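Long-range contacts in Mgp-operon protein 3 (Mycoplasma pneumoniae, PDB 6RJ1), which probably serves, together with the adhesin P1, in attaching the bacterium to sugar-bearing receptors on its host cells: residues Gln505-Glu510 with Ala599-Pro604; Leu577-Thr582 with Thr637-Ser642; Lys592-Asn597 with Arg685-Thr690; Asn511-Lys516 with Ser526-Gln531. All blocks are in the same frame, centred on the assembly; numbering follows the deposited sequence.

Interaction 1 lies on the same side of the chain's centre as each of the others, and all four fall inside the sequence family assigned to the beta-propeller clan. Interactions 1, 2 and 3 are buried and share neighbours: Phe508 of interaction 1 meets Arg689 of interaction 3, and Trp579 of interaction 2 bonds to Gly600 of interaction 1. Interaction 4 is only partly buried; its first segment begins at the last residue of helix 503-511, which also supplies interaction 1, and both belong to the connection to strand 538-546. Interactions 1 and 2 are mainly apolar and aromatic, each with one bridging water; interaction 3 sets an arginine against carbonyls at a helix end; interaction 4 uses asparagine and lysine hydrogen bonds.

Interaction 1: Gln505-Glu510 with Ala599-Pro604; sequences QKQFVE and AGLNGP
Phe508 spreads one face of its ring beneath the side chain of Leu601, joining helix 503-511 to the irregular chain that follows helix 591-595. The evidence for a CH-pi contact is geometric: Leu601 CD1 lies 3.8 Å from the centroid of the Phe508 ring, on a line 16° off the ring normal, and somewhat displaced toward the rim. Leu601 reaches this place because CG stands anti to the backbone N (chi1 -178°), and the two side chains meet at about a right angle. The same methyl also touches the helix, with Leu601 CD1 3.8 Å from Gln507 CB. Beyond CB the glutamine chain is extended, and its NE2 is held by Asp503. At its edge the ring meets backbone, Phe508 CE1 being 3.4 Å from Ala599 O, which lies near the ring plane. Gly600 follows with a positive phi of 83°, turning the chain past the ring. The opposite face of the ring receives Arg689 in a cation-pi contact, so that the phenylalanine lies between a methyl and a guanidinium group. No direct hydrogen bond joins the two segments. Water 1 lies between them, 3.0 Å from Phe508 O and 3.0 Å from Gly600 O, oriented to donate to each, although it has more acceptors in reach than protons. Gly600 O also accepts from Trp579 NE1, and Leu601 O from Asn511 ND2. The chemistry is consistent with an interface held largely by dispersion, the arginine probably polarising the ring, with water and neighbouring side chains serving the buried carbonyls.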
loop_
_atom_site.group_PDB
_atom_site.type_symbol
_atom_site.label_atom_id
_atom_site.label_comp_id
_atom_site.label_asym_id
_atom_site.label_seq_id
_atom_site.Cartn_x
_atom_site.Cartn_y
_atom_site.Cartn_z
ATOM N N GLN A 505 -17.944 -7.051 4.772
ATOM C CA GLN A 505 -16.614 -6.793 4.232
ATOM C C GLN A 505 -15.632 -6.287 5.288
ATOM O O GLN A 505 -14.451 -6.647 5.233
ATOM C CB GLN A 505 -16.672 -5.875 3.012
ATOM C CG GLN A 505 -16.885 -6.652 1.717
ATOM C CD GLN A 505 -17.176 -5.748 0.556
ATOM O OE1 GLN A 505 -18.259 -5.166 0.452
ATOM N NE2 GLN A 505 -16.217 -5.625 -0.350
ATOM N N LYS A 506 -16.132 -5.508 6.278
ATOM C CA LYS A 506 -15.331 -5.016 7.406
ATOM C C LYS A 506 -14.982 -6.217 8.293
ATOM O O LYS A 506 -13.809 -6.413 8.628
ATOM C CB LYS A 506 -16.109 -3.963 8.213
ATOM C CG LYS A 506 -15.268 -3.248 9.278
ATOM C CD LYS A 506 -16.004 -2.073 9.941
ATOM C CE LYS A 506 -16.846 -2.476 11.124
ATOM N NZ LYS A 506 -17.551 -1.304 11.710
ATOM N N GLN A 507 -16.019 -7.034 8.630
ATOM C CA GLN A 507 -15.945 -8.246 9.452
ATOM C C GLN A 507 -14.859 -9.185 8.936
ATOM O O GLN A 507 -14.067 -9.671 9.734
ATOM C CB GLN A 507 -17.298 -8.971 9.487
ATOM C CG GLN A 507 -18.353 -8.307 10.363
ATOM C CD GLN A 507 -19.713 -8.958 10.209
ATOM O OE1 GLN A 507 -19.855 -10.183 10.177
ATOM N NE2 GLN A 507 -20.751 -8.152 10.121
ATOM N N PHE A 508 -14.782 -9.382 7.600
ATOM C CA PHE A 508 -13.767 -10.219 6.964
ATOM C C PHE A 508 -12.347 -9.772 7.310
ATOM O O PHE A 508 -11.536 -10.604 7.706
ATOM C CB PHE A 508 -13.953 -10.242 5.438
ATOM C CG PHE A 508 -14.798 -11.391 4.952
ATOM C CD1 PHE A 508 -14.264 -12.668 4.835
ATOM C CD2 PHE A 508 -16.135 -11.200 4.617
ATOM C CE1 PHE A 508 -15.046 -13.729 4.387
ATOM C CE2 PHE A 508 -16.925 -12.273 4.191
ATOM C CZ PHE A 508 -16.381 -13.532 4.101
ATOM N N VAL A 509 -12.065 -8.466 7.191
ATOM C CA VAL A 509 -10.750 -7.881 7.462
ATOM C C VAL A 509 -10.438 -7.966 8.951
ATOM O O VAL A 509 -9.387 -8.495 9.324
ATOM C CB VAL A 509 -10.628 -6.430 6.909
ATOM C CG1 VAL A 509 -9.275 -5.803 7.248
ATOM C CG2 VAL A 509 -10.879 -6.390 5.401
ATOM N N GLU A 510 -11.375 -7.478 9.794
ATOM C CA GLU A 510 -11.259 -7.419 11.252
ATOM C C GLU A 510 -11.173 -8.774 11.933
ATOM O O GLU A 510 -10.481 -8.883 12.944
ATOM C CB GLU A 510 -12.385 -6.581 11.862
ATOM C CG GLU A 510 -12.220 -5.081 11.641
ATOM C CD GLU A 510 -13.259 -4.187 12.297
ATOM O OE1 GLU A 510 -14.331 -4.696 12.702
ATOM O OE2 GLU A 510 -12.997 -2.968 12.403
ATOM N N ALA A 599 -18.172 -17.615 3.073
ATOM C CA ALA A 599 -16.957 -18.436 2.964
ATOM C C ALA A 599 -15.697 -17.758 3.503
ATOM O O ALA A 599 -15.224 -16.764 2.941
ATOM C CB ALA A 599 -16.744 -18.915 1.537
ATOM N N GLY A 600 -15.218 -18.282 4.632
ATOM C CA GLY A 600 -14.009 -17.826 5.310
ATOM C C GLY A 600 -14.163 -16.629 6.223
ATOM O O GLY A 600 -13.157 -16.040 6.615
ATOM N N LEU A 601 -15.413 -16.266 6.585
ATOM C CA LEU A 601 -15.722 -15.119 7.436
ATOM C C LEU A 601 -15.018 -15.147 8.781
ATOM O O LEU A 601 -14.384 -14.156 9.160
ATOM C CB LEU A 601 -17.248 -14.941 7.611
ATOM C CG LEU A 601 -17.748 -13.743 8.448
ATOM C CD1 LEU A 601 -17.259 -12.407 7.886
ATOM C CD2 LEU A 601 -19.266 -13.748 8.557
ATOM N N ASN A 602 -15.130 -16.278 9.496
ATOM C CA ASN A 602 -14.555 -16.423 10.827
ATOM C C ASN A 602 -13.303 -17.303 10.890
ATOM O O ASN A 602 -12.567 -17.218 11.866
ATOM C CB ASN A 602 -15.619 -16.920 11.800
ATOM C CG ASN A 602 -16.859 -16.066 11.841
ATOM O OD1 ASN A 602 -16.832 -14.877 12.217
ATOM N ND2 ASN A 602 -17.978 -16.667 11.460
ATOM N N GLY A 603 -13.077 -18.130 9.873
ATOM C CA GLY A 603 -11.940 -19.041 9.837
ATOM C C GLY A 603 -11.754 -19.712 8.496
ATOM O O GLY A 603 -12.486 -19.405 7.551
ATOM N N PRO A 604 -10.786 -20.649 8.380
ATOM C CA PRO A 604 -10.537 -21.296 7.074
ATOM C C PRO A 604 -11.688 -22.150 6.519
ATOM O O PRO A 604 -12.556 -22.599 7.270
ATOM C CB PRO A 604 -9.275 -22.135 7.320
ATOM C CG PRO A 604 -8.700 -21.643 8.586
ATOM C CD PRO A 604 -9.834 -21.118 9.402
HETATM O O HOH W 1 -11.823 -13.555 7.629
#

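Interaction 2: Leu577-Thr582 with Thr637-Ser642; sequences LAWSTT and TYPVKS
This is a buried, largely apolar contact between two loops, one leaving strand 575-577 of the branched mixed sheet and the other making an inverse gamma turn centred on Pro639. The turn is closed by the bond from Val640 N to Tyr638 O (2.8 Å), and the tyrosine and proline side chains of the turn meet Leu577 and Trp579 together. Trp579 takes the first torsion that sets CG between the backbone N and the carbonyl carbon (chi1 58°), which directs its six-membered ring at the turn. There Trp579 CZ3 meets Pro639 CD at 3.5 Å, while Trp579 CH2 approaches Tyr638 CD1 at 3.6 Å. That tyrosine carbon lies close to the indole plane, at its edge, and the two rings are steeply inclined, with planes at 79°. The pair is therefore oblique and fits neither of the standard aromatic geometries. Leu577 divides its branches: CD2 slides past the proline, with Leu577 CD2 3.8 Å from Pro639 CG, and CD1 faces the phenol end of the tyrosine. Ile650 of strand 650-654 touches both Leu577 and Tyr638, tying the group to the sheet. Water 2, lying in the plane of the tyrosine ring, accepts from Tyr638 OH at 2.7 Å and donates to Leu577 O, also at 2.7 Å.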
loop_
_atom_site.group_PDB
_atom_site.type_symbol
_atom_site.label_atom_id
_atom_site.label_comp_id
_atom_site.label_asym_id
_atom_site.label_seq_id
_atom_site.Cartn_x
_atom_site.Cartn_y
_atom_site.Cartn_z
ATOM N N LEU A 577 -1.625 -16.721 11.629
ATOM C CA LEU A 577 -2.970 -17.239 11.432
ATOM C C LEU A 577 -3.714 -16.400 10.409
ATOM O O LEU A 577 -4.173 -15.294 10.705
ATOM C CB LEU A 577 -3.722 -17.355 12.768
ATOM C CG LEU A 577 -3.022 -18.174 13.849
ATOM C CD1 LEU A 577 -3.452 -17.743 15.208
ATOM C CD2 LEU A 577 -3.247 -19.641 13.654
ATOM N N ALA A 578 -3.766 -16.923 9.171
ATOM C CA ALA A 578 -4.366 -16.289 8.000
ATOM C C ALA A 578 -4.977 -17.349 7.104
ATOM O O ALA A 578 -4.467 -18.465 7.035
ATOM C CB ALA A 578 -3.298 -15.529 7.230
ATOM N N TRP A 579 -6.060 -17.008 6.402
ATOM C CA TRP A 579 -6.727 -17.953 5.509
ATOM C C TRP A 579 -7.409 -17.243 4.345
ATOM O O TRP A 579 -7.722 -16.048 4.439
ATOM C CB TRP A 579 -7.739 -18.817 6.286
ATOM C CG TRP A 579 -8.785 -18.002 6.987
ATOM C CD1 TRP A 579 -9.952 -17.535 6.458
ATOM C CD2 TRP A 579 -8.706 -17.478 8.320
ATOM N NE1 TRP A 579 -10.601 -16.746 7.374
ATOM C CE2 TRP A 579 -9.860 -16.694 8.529
ATOM C CE3 TRP A 579 -7.762 -17.583 9.359
ATOM C CZ2 TRP A 579 -10.118 -16.055 9.748
ATOM C CZ3 TRP A 579 -7.999 -16.913 10.549
ATOM C CH2 TRP A 579 -9.179 -16.187 10.747
ATOM N N SER A 580 -7.664 -17.996 3.260
ATOM C CA SER A 580 -8.345 -17.535 2.054
ATOM C C SER A 580 -9.808 -17.187 2.378
ATOM O O SER A 580 -10.510 -17.987 3.021
ATOM C CB SER A 580 -8.295 -18.627 0.988
ATOM O OG SER A 580 -9.166 -18.348 -0.096
ATOM N N THR A 581 -10.255 -15.995 1.943
ATOM C CA THR A 581 -11.625 -15.524 2.174
ATOM C C THR A 581 -12.428 -15.419 0.880
ATOM O O THR A 581 -13.384 -14.647 0.813
ATOM C CB THR A 581 -11.628 -14.211 2.939
ATOM O OG1 THR A 581 -10.933 -13.223 2.180
ATOM C CG2 THR A 581 -11.067 -14.347 4.334
ATOM N N THR A 582 -12.049 -16.202 -0.139
ATOM C CA THR A 582 -12.718 -16.206 -1.435
ATOM C C THR A 582 -14.139 -16.748 -1.296
ATOM O O THR A 582 -14.342 -17.766 -0.637
ATOM C CB THR A 582 -11.867 -16.972 -2.459
ATOM O OG1 THR A 582 -10.571 -16.372 -2.492
ATOM C CG2 THR A 582 -12.474 -16.974 -3.858
ATOM N N THR A 637 -14.928 -20.867 12.001
ATOM C CA THR A 637 -14.498 -20.376 13.322
ATOM C C THR A 637 -12.994 -20.110 13.310
ATOM O O THR A 637 -12.291 -20.703 12.501
ATOM C CB THR A 637 -14.997 -21.301 14.481
ATOM O OG1 THR A 637 -15.039 -20.569 15.709
ATOM C CG2 THR A 637 -14.159 -22.567 14.662
ATOM N N TYR A 638 -12.511 -19.231 14.198
ATOM C CA TYR A 638 -11.092 -18.874 14.313
ATOM C C TYR A 638 -10.216 -20.102 14.681
ATOM O O TYR A 638 -10.630 -20.897 15.522
ATOM C CB TYR A 638 -10.893 -17.719 15.333
ATOM C CG TYR A 638 -9.534 -17.063 15.245
ATOM C CD1 TYR A 638 -9.297 -16.025 14.353
ATOM C CD2 TYR A 638 -8.467 -17.523 16.007
ATOM C CE1 TYR A 638 -8.027 -15.462 14.217
ATOM C CE2 TYR A 638 -7.187 -16.984 15.862
ATOM C CZ TYR A 638 -6.976 -15.943 14.980
ATOM O OH TYR A 638 -5.726 -15.390 14.872
ATOM N N PRO A 639 -9.003 -20.249 14.079
ATOM C CA PRO A 639 -8.149 -21.421 14.387
ATOM C C PRO A 639 -7.488 -21.452 15.775
ATOM O O PRO A 639 -6.260 -21.386 15.891
ATOM C CB PRO A 639 -7.102 -21.385 13.269
ATOM C CG PRO A 639 -7.005 -19.951 12.896
ATOM C CD PRO A 639 -8.403 -19.421 13.014
ATOM N N VAL A 640 -8.310 -21.590 16.829
ATOM C CA VAL A 640 -7.917 -21.725 18.238
ATOM C C VAL A 640 -8.837 -22.794 18.843
ATOM O O VAL A 640 -10.066 -22.618 18.816
ATOM C CB VAL A 640 -7.967 -20.385 19.032
ATOM C CG1 VAL A 640 -7.879 -20.617 20.541
ATOM C CG2 VAL A 640 -6.869 -19.431 18.581
ATOM N N LYS A 641 -8.242 -23.908 19.363
ATOM C CA LYS A 641 -8.964 -25.028 19.990
ATOM C C LYS A 641 -9.795 -24.518 21.168
ATOM O O LYS A 641 -9.301 -23.719 21.963
ATOM C CB LYS A 641 -7.991 -26.128 20.447
ATOM C CG LYS A 641 -8.626 -27.515 20.465
ATOM C CD LYS A 641 -7.845 -28.524 21.302
ATOM C CE LYS A 641 -6.900 -29.381 20.498
ATOM N NZ LYS A 641 -6.024 -30.189 21.380
ATOM N N SER A 642 -11.066 -24.953 21.255
ATOM C CA SER A 642 -12.037 -24.557 22.284
ATOM C C SER A 642 -11.473 -24.501 23.714
ATOM O O SER A 642 -11.716 -23.514 24.412
ATOM C CB SER A 642 -13.274 -25.452 22.232
ATOM O OG SER A 642 -14.460 -24.691 22.400
HETATM O O HOH W 2 -5.245 -13.869 12.704
#

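Interaction 3: Lys592-Asn597 with Arg685-Thr690; sequences KALVEN and RLPSRT
Residues 685-690 run past the C-terminal end of helix 591-595 without regular structure, and the closest CA pairs are Leu594 with Leu686 (6.8 Å) and Val595 with Pro687 (6.6 Å). The contact joins a helix end to the segment leading into strand 693-699, within a family placed in the beta-propeller clan. Its first half is apolar. Pro687 points its ring at the helix, where Leu594 CB lies 3.9 Å from Pro687 CD and Val595 CG1 touches Pro687 CG. The branches of Leu594 and Leu686 cross at about a right angle, with their CD2 atoms in contact. The second half is an arginine gripping the last carbonyls of the helix and of the turn after it. Arg689 is bent at chi2 and chi3 (72° and 57°), which folds the guanidinium back toward Val595 and Asn597. The one bond that is not weak runs from Arg689 NH2 to Asn597 O at 2.7 Å, the donor standing in the carbonyl plane on a lone pair, while the oxygen is tilted 21° from the guanidinium plane. Two weak bonds supplement it: Arg689 NH2 to Val595 O at 2.8 Å, and Arg689 NH1 to Asn597 O at 3.0 Å. Helix-end carbonyls of this kind probably favour the positive charge. Arg689 NE is taken up by Thr581 O, which probably helps fix the rotation of the group. Around Arg689 an ST turn shapes the chain, Ser688 OG accepting from Thr690 N at 3.3 Å.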
loop_
_atom_site.group_PDB
_atom_site.type_symbol
_atom_site.label_atom_id
_atom_site.label_comp_id
_atom_site.label_asym_id
_atom_site.label_seq_id
_atom_site.Cartn_x
_atom_site.Cartn_y
_atom_site.Cartn_z
ATOM N N LYS A 592 -23.072 -7.697 -4.701
ATOM C CA LYS A 592 -23.355 -7.715 -3.262
ATOM C C LYS A 592 -23.422 -9.107 -2.664
ATOM O O LYS A 592 -22.884 -9.312 -1.579
ATOM C CB LYS A 592 -24.607 -6.910 -2.893
ATOM C CG LYS A 592 -24.540 -6.369 -1.459
ATOM C CD LYS A 592 -25.665 -5.389 -1.127
ATOM C CE LYS A 592 -25.219 -4.293 -0.184
ATOM N NZ LYS A 592 -24.320 -3.303 -0.849
ATOM N N ALA A 593 -24.049 -10.065 -3.360
ATOM C CA ALA A 593 -24.144 -11.432 -2.850
ATOM C C ALA A 593 -22.775 -12.086 -2.752
ATOM O O ALA A 593 -22.515 -12.795 -1.774
ATOM C CB ALA A 593 -25.066 -12.263 -3.724
ATOM N N LEU A 594 -21.892 -11.819 -3.737
ATOM C CA LEU A 594 -20.533 -12.360 -3.786
ATOM C C LEU A 594 -19.661 -11.826 -2.663
ATOM O O LEU A 594 -18.970 -12.608 -2.014
ATOM C CB LEU A 594 -19.863 -12.084 -5.141
ATOM C CG LEU A 594 -20.343 -12.888 -6.346
ATOM C CD1 LEU A 594 -19.819 -12.288 -7.623
ATOM C CD2 LEU A 594 -19.916 -14.334 -6.264
ATOM N N VAL A 595 -19.696 -10.505 -2.427
ATOM C CA VAL A 595 -18.874 -9.864 -1.398
ATOM C C VAL A 595 -19.401 -10.154 0.017
ATOM O O VAL A 595 -18.616 -10.155 0.969
ATOM C CB VAL A 595 -18.617 -8.352 -1.644
ATOM C CG1 VAL A 595 -17.854 -8.142 -2.947
ATOM C CG2 VAL A 595 -19.912 -7.537 -1.626
ATOM N N GLU A 596 -20.711 -10.427 0.152
ATOM C CA GLU A 596 -21.306 -10.751 1.447
ATOM C C GLU A 596 -21.309 -12.264 1.718
ATOM O O GLU A 596 -21.773 -12.677 2.780
ATOM C CB GLU A 596 -22.709 -10.133 1.606
ATOM C CG GLU A 596 -22.708 -8.613 1.696
ATOM C CD GLU A 596 -24.044 -7.949 1.986
ATOM O OE1 GLU A 596 -24.078 -7.058 2.866
ATOM O OE2 GLU A 596 -25.051 -8.305 1.330
ATOM N N ASN A 597 -20.772 -13.090 0.782
ATOM C CA ASN A 597 -20.678 -14.547 0.951
ATOM C C ASN A 597 -19.871 -14.887 2.193
ATOM O O ASN A 597 -18.836 -14.293 2.454
ATOM C CB ASN A 597 -20.116 -15.234 -0.285
ATOM C CG ASN A 597 -20.142 -16.737 -0.192
ATOM O OD1 ASN A 597 -19.144 -17.368 0.131
ATOM N ND2 ASN A 597 -21.279 -17.350 -0.481
ATOM N N ARG A 685 -16.131 -14.029 -11.480
ATOM C CA ARG A 685 -14.921 -14.154 -10.681
ATOM C C ARG A 685 -15.302 -14.036 -9.227
ATOM O O ARG A 685 -15.996 -13.095 -8.844
ATOM C CB ARG A 685 -13.881 -13.091 -11.053
ATOM C CG ARG A 685 -12.510 -13.369 -10.456
ATOM C CD ARG A 685 -11.488 -12.332 -10.847
ATOM N NE ARG A 685 -11.780 -11.021 -10.266
ATOM C CZ ARG A 685 -11.143 -9.903 -10.602
ATOM N NH1 ARG A 685 -11.463 -8.749 -10.025
ATOM N NH2 ARG A 685 -10.173 -9.930 -11.507
ATOM N N LEU A 686 -14.878 -15.021 -8.427
ATOM C CA LEU A 686 -15.146 -15.076 -6.995
ATOM C C LEU A 686 -14.162 -14.168 -6.263
ATOM O O LEU A 686 -12.945 -14.320 -6.412
ATOM C CB LEU A 686 -15.099 -16.517 -6.478
ATOM C CG LEU A 686 -16.086 -17.492 -7.117
ATOM C CD1 LEU A 686 -15.729 -18.916 -6.773
ATOM C CD2 LEU A 686 -17.516 -17.179 -6.732
ATOM N N PRO A 687 -14.660 -13.156 -5.527
ATOM C CA PRO A 687 -13.732 -12.222 -4.887
ATOM C C PRO A 687 -13.197 -12.658 -3.533
ATOM O O PRO A 687 -13.880 -13.349 -2.770
ATOM C CB PRO A 687 -14.560 -10.944 -4.767
ATOM C CG PRO A 687 -15.983 -11.434 -4.614
ATOM C CD PRO A 687 -16.072 -12.786 -5.270
ATOM N N SER A 688 -11.971 -12.220 -3.236
ATOM C CA SER A 688 -11.334 -12.395 -1.947
ATOM C C SER A 688 -11.789 -11.171 -1.137
ATOM O O SER A 688 -12.068 -10.108 -1.710
ATOM C CB SER A 688 -9.814 -12.406 -2.085
ATOM O OG SER A 688 -9.160 -12.171 -0.848
ATOM N N ARG A 689 -11.902 -11.327 0.176
ATOM C CA ARG A 689 -12.322 -10.223 1.011
ATOM C C ARG A 689 -11.184 -9.771 1.939
ATOM O O ARG A 689 -11.408 -8.936 2.813
ATOM C CB ARG A 689 -13.590 -10.614 1.785
ATOM C CG ARG A 689 -14.918 -10.335 1.072
ATOM C CD ARG A 689 -15.224 -11.248 -0.111
ATOM N NE ARG A 689 -15.222 -12.665 0.258
ATOM C CZ ARG A 689 -16.294 -13.340 0.658
ATOM N NH1 ARG A 689 -16.196 -14.622 0.981
ATOM N NH2 ARG A 689 -17.473 -12.738 0.741
ATOM N N THR A 690 -9.953 -10.308 1.728
ATOM C CA THR A 690 -8.765 -9.992 2.538
ATOM C C THR A 690 -7.481 -9.817 1.723
ATOM O O THR A 690 -6.536 -9.193 2.205
ATOM C CB THR A 690 -8.540 -11.035 3.660
ATOM O OG1 THR A 690 -8.526 -12.364 3.124
ATOM C CG2 THR A 690 -9.529 -10.903 4.812
#

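Interaction 4: Asn511-Lys516 with Ser526-Gln531; sequences NQLGFK and SNLKAQ
Lys529 stretches across the end of helix 503-511 to meet Asn511, the two side chains passing obliquely. With CG anti to the backbone N (chi1 -157°) and the rest extended, the lysine carries its methylenes past Gly514 O before its amine arrives at the asparagine. Lys529 NZ donates to Asn511 OD1 at 3.0 Å, approaching from well above the carbonyl plane and not along a lone pair. Water 3 adds a second link, accepting from Lys529 NZ (3.1 Å) and donating to Asn511 O (2.9 Å).

The other polar link is made by Asn527, whose amide faces the backbone at Gly514, the first residue to leave helical geometry. Asn527 ND2 donates to Phe515 O at 3.0 Å, a nearly straight bond (163°) with the acceptor in the amide plane. The same nitrogen also serves Ile650 O of strand 650-654. Asn527 OD1 turns back within its own segment to accept from Ala530 N at 2.9 Å, an Asx motif. Beside these bonds Leu513 CD2 and Leu528 CD1 meet at 4.1 Å, and the aliphatic part of Lys516 lies alongside the backbone of Lys529 and Ala530. Side-chain hydrogen bonds to backbone and amide groups thus work alongside the packed lysine methylenes and the leucine pair, which implies that polar and apolar contacts together hold these neighbouring parts of one connection between helix 503-511 and strand 538-546.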
loop_
_atom_site.group_PDB
_atom_site.type_symbol
_atom_site.label_atom_id
_atom_site.label_comp_id
_atom_site.label_asym_id
_atom_site.label_seq_id
_atom_site.Cartn_x
_atom_site.Cartn_y
_atom_site.Cartn_z
ATOM N N ASN A 511 -11.865 -9.796 11.408
ATOM C CA ASN A 511 -11.835 -11.128 12.014
ATOM C C ASN A 511 -10.484 -11.797 11.847
ATOM O O ASN A 511 -10.062 -12.558 12.714
ATOM C CB ASN A 511 -12.978 -12.018 11.509
ATOM C CG ASN A 511 -14.335 -11.586 11.988
ATOM O OD1 ASN A 511 -14.477 -10.673 12.819
ATOM N ND2 ASN A 511 -15.374 -12.218 11.457
ATOM N N GLN A 512 -9.782 -11.477 10.761
ATOM C CA GLN A 512 -8.467 -12.047 10.510
ATOM C C GLN A 512 -7.360 -11.291 11.262
ATOM O O GLN A 512 -6.233 -11.776 11.295
ATOM C CB GLN A 512 -8.191 -12.171 8.999
ATOM C CG GLN A 512 -7.486 -13.473 8.666
ATOM C CD GLN A 512 -7.569 -13.867 7.219
ATOM O OE1 GLN A 512 -6.547 -14.021 6.548
ATOM N NE2 GLN A 512 -8.781 -14.082 6.717
ATOM N N LEU A 513 -7.690 -10.145 11.923
ATOM C CA LEU A 513 -6.726 -9.344 12.682
ATOM C C LEU A 513 -6.185 -10.089 13.883
ATOM O O LEU A 513 -5.053 -9.855 14.295
ATOM C CB LEU A 513 -7.304 -7.980 13.113
ATOM C CG LEU A 513 -7.540 -6.909 12.024
ATOM C CD1 LEU A 513 -8.301 -5.724 12.585
ATOM C CD2 LEU A 513 -6.235 -6.403 11.429
ATOM N N GLY A 514 -6.992 -10.982 14.439
ATOM C CA GLY A 514 -6.602 -11.775 15.592
ATOM C C GLY A 514 -7.758 -12.434 16.305
ATOM O O GLY A 514 -8.898 -12.405 15.831
ATOM N N PHE A 515 -7.454 -13.020 17.465
ATOM C CA PHE A 515 -8.411 -13.733 18.298
ATOM C C PHE A 515 -9.023 -12.869 19.401
ATOM O O PHE A 515 -8.322 -12.183 20.150
ATOM C CB PHE A 515 -7.764 -15.004 18.874
ATOM C CG PHE A 515 -8.621 -15.817 19.810
ATOM C CD1 PHE A 515 -9.566 -16.711 19.316
ATOM C CD2 PHE A 515 -8.457 -15.719 21.187
ATOM C CE1 PHE A 515 -10.352 -17.472 20.183
ATOM C CE2 PHE A 515 -9.245 -16.482 22.056
ATOM C CZ PHE A 515 -10.176 -17.364 21.547
ATOM N N LYS A 516 -10.343 -12.958 19.512
ATOM C CA LYS A 516 -11.133 -12.267 20.514
ATOM C C LYS A 516 -12.206 -13.231 21.049
ATOM O O LYS A 516 -12.887 -13.907 20.265
ATOM C CB LYS A 516 -11.765 -11.005 19.907
ATOM C CG LYS A 516 -12.372 -10.075 20.932
ATOM C CD LYS A 516 -12.948 -8.832 20.272
ATOM C CE LYS A 516 -13.051 -7.691 21.265
ATOM N NZ LYS A 516 -14.115 -7.896 22.283
ATOM N N SER A 526 -2.416 -9.836 22.616
ATOM C CA SER A 526 -2.267 -8.427 22.282
ATOM C C SER A 526 -2.723 -8.005 20.879
ATOM O O SER A 526 -2.692 -6.807 20.611
ATOM C CB SER A 526 -0.818 -8.007 22.508
ATOM O OG SER A 526 0.090 -8.921 21.909
ATOM N N ASN A 527 -3.183 -8.937 20.003
ATOM C CA ASN A 527 -3.658 -8.619 18.638
ATOM C C ASN A 527 -4.683 -7.475 18.587
ATOM O O ASN A 527 -5.437 -7.290 19.552
ATOM C CB ASN A 527 -4.242 -9.854 17.963
ATOM C CG ASN A 527 -5.545 -10.325 18.572
ATOM O OD1 ASN A 527 -6.616 -9.749 18.346
ATOM N ND2 ASN A 527 -5.490 -11.394 19.341
ATOM N N LEU A 528 -4.745 -6.757 17.445
ATOM C CA LEU A 528 -5.637 -5.617 17.212
ATOM C C LEU A 528 -7.127 -5.871 17.472
ATOM O O LEU A 528 -7.796 -4.971 17.995
ATOM C CB LEU A 528 -5.459 -5.061 15.801
ATOM C CG LEU A 528 -4.127 -4.370 15.509
ATOM C CD1 LEU A 528 -3.675 -4.658 14.118
ATOM C CD2 LEU A 528 -4.191 -2.890 15.763
ATOM N N LYS A 529 -7.657 -7.065 17.113
ATOM C CA LYS A 529 -9.082 -7.367 17.325
ATOM C C LYS A 529 -9.455 -7.381 18.807
ATOM O O LYS A 529 -10.472 -6.783 19.195
ATOM C CB LYS A 529 -9.515 -8.669 16.638
ATOM C CG LYS A 529 -11.012 -8.711 16.366
ATOM C CD LYS A 529 -11.513 -10.103 16.093
ATOM C CE LYS A 529 -12.990 -10.077 15.834
ATOM N NZ LYS A 529 -13.528 -11.434 15.592
ATOM N N ALA A 530 -8.610 -8.032 19.630
ATOM C CA ALA A 530 -8.774 -8.136 21.082
ATOM C C ALA A 530 -8.711 -6.758 21.743
ATOM O O ALA A 530 -9.343 -6.558 22.782
ATOM C CB ALA A 530 -7.697 -9.038 21.660
ATOM N N GLN A 531 -7.962 -5.806 21.133
ATOM C CA GLN A 531 -7.806 -4.442 21.656
ATOM C C GLN A 531 -8.885 -3.470 21.139
ATOM O O GLN A 531 -8.910 -2.300 21.533
ATOM C CB GLN A 531 -6.386 -3.905 21.389
ATOM C CG GLN A 531 -5.255 -4.856 21.795
ATOM C CD GLN A 531 -5.364 -5.389 23.200
ATOM O OE1 GLN A 531 -5.451 -4.634 24.171
ATOM N NE2 GLN A 531 -5.364 -6.710 23.334
HETATM O O HOH W 3 -11.369 -13.651 15.005
#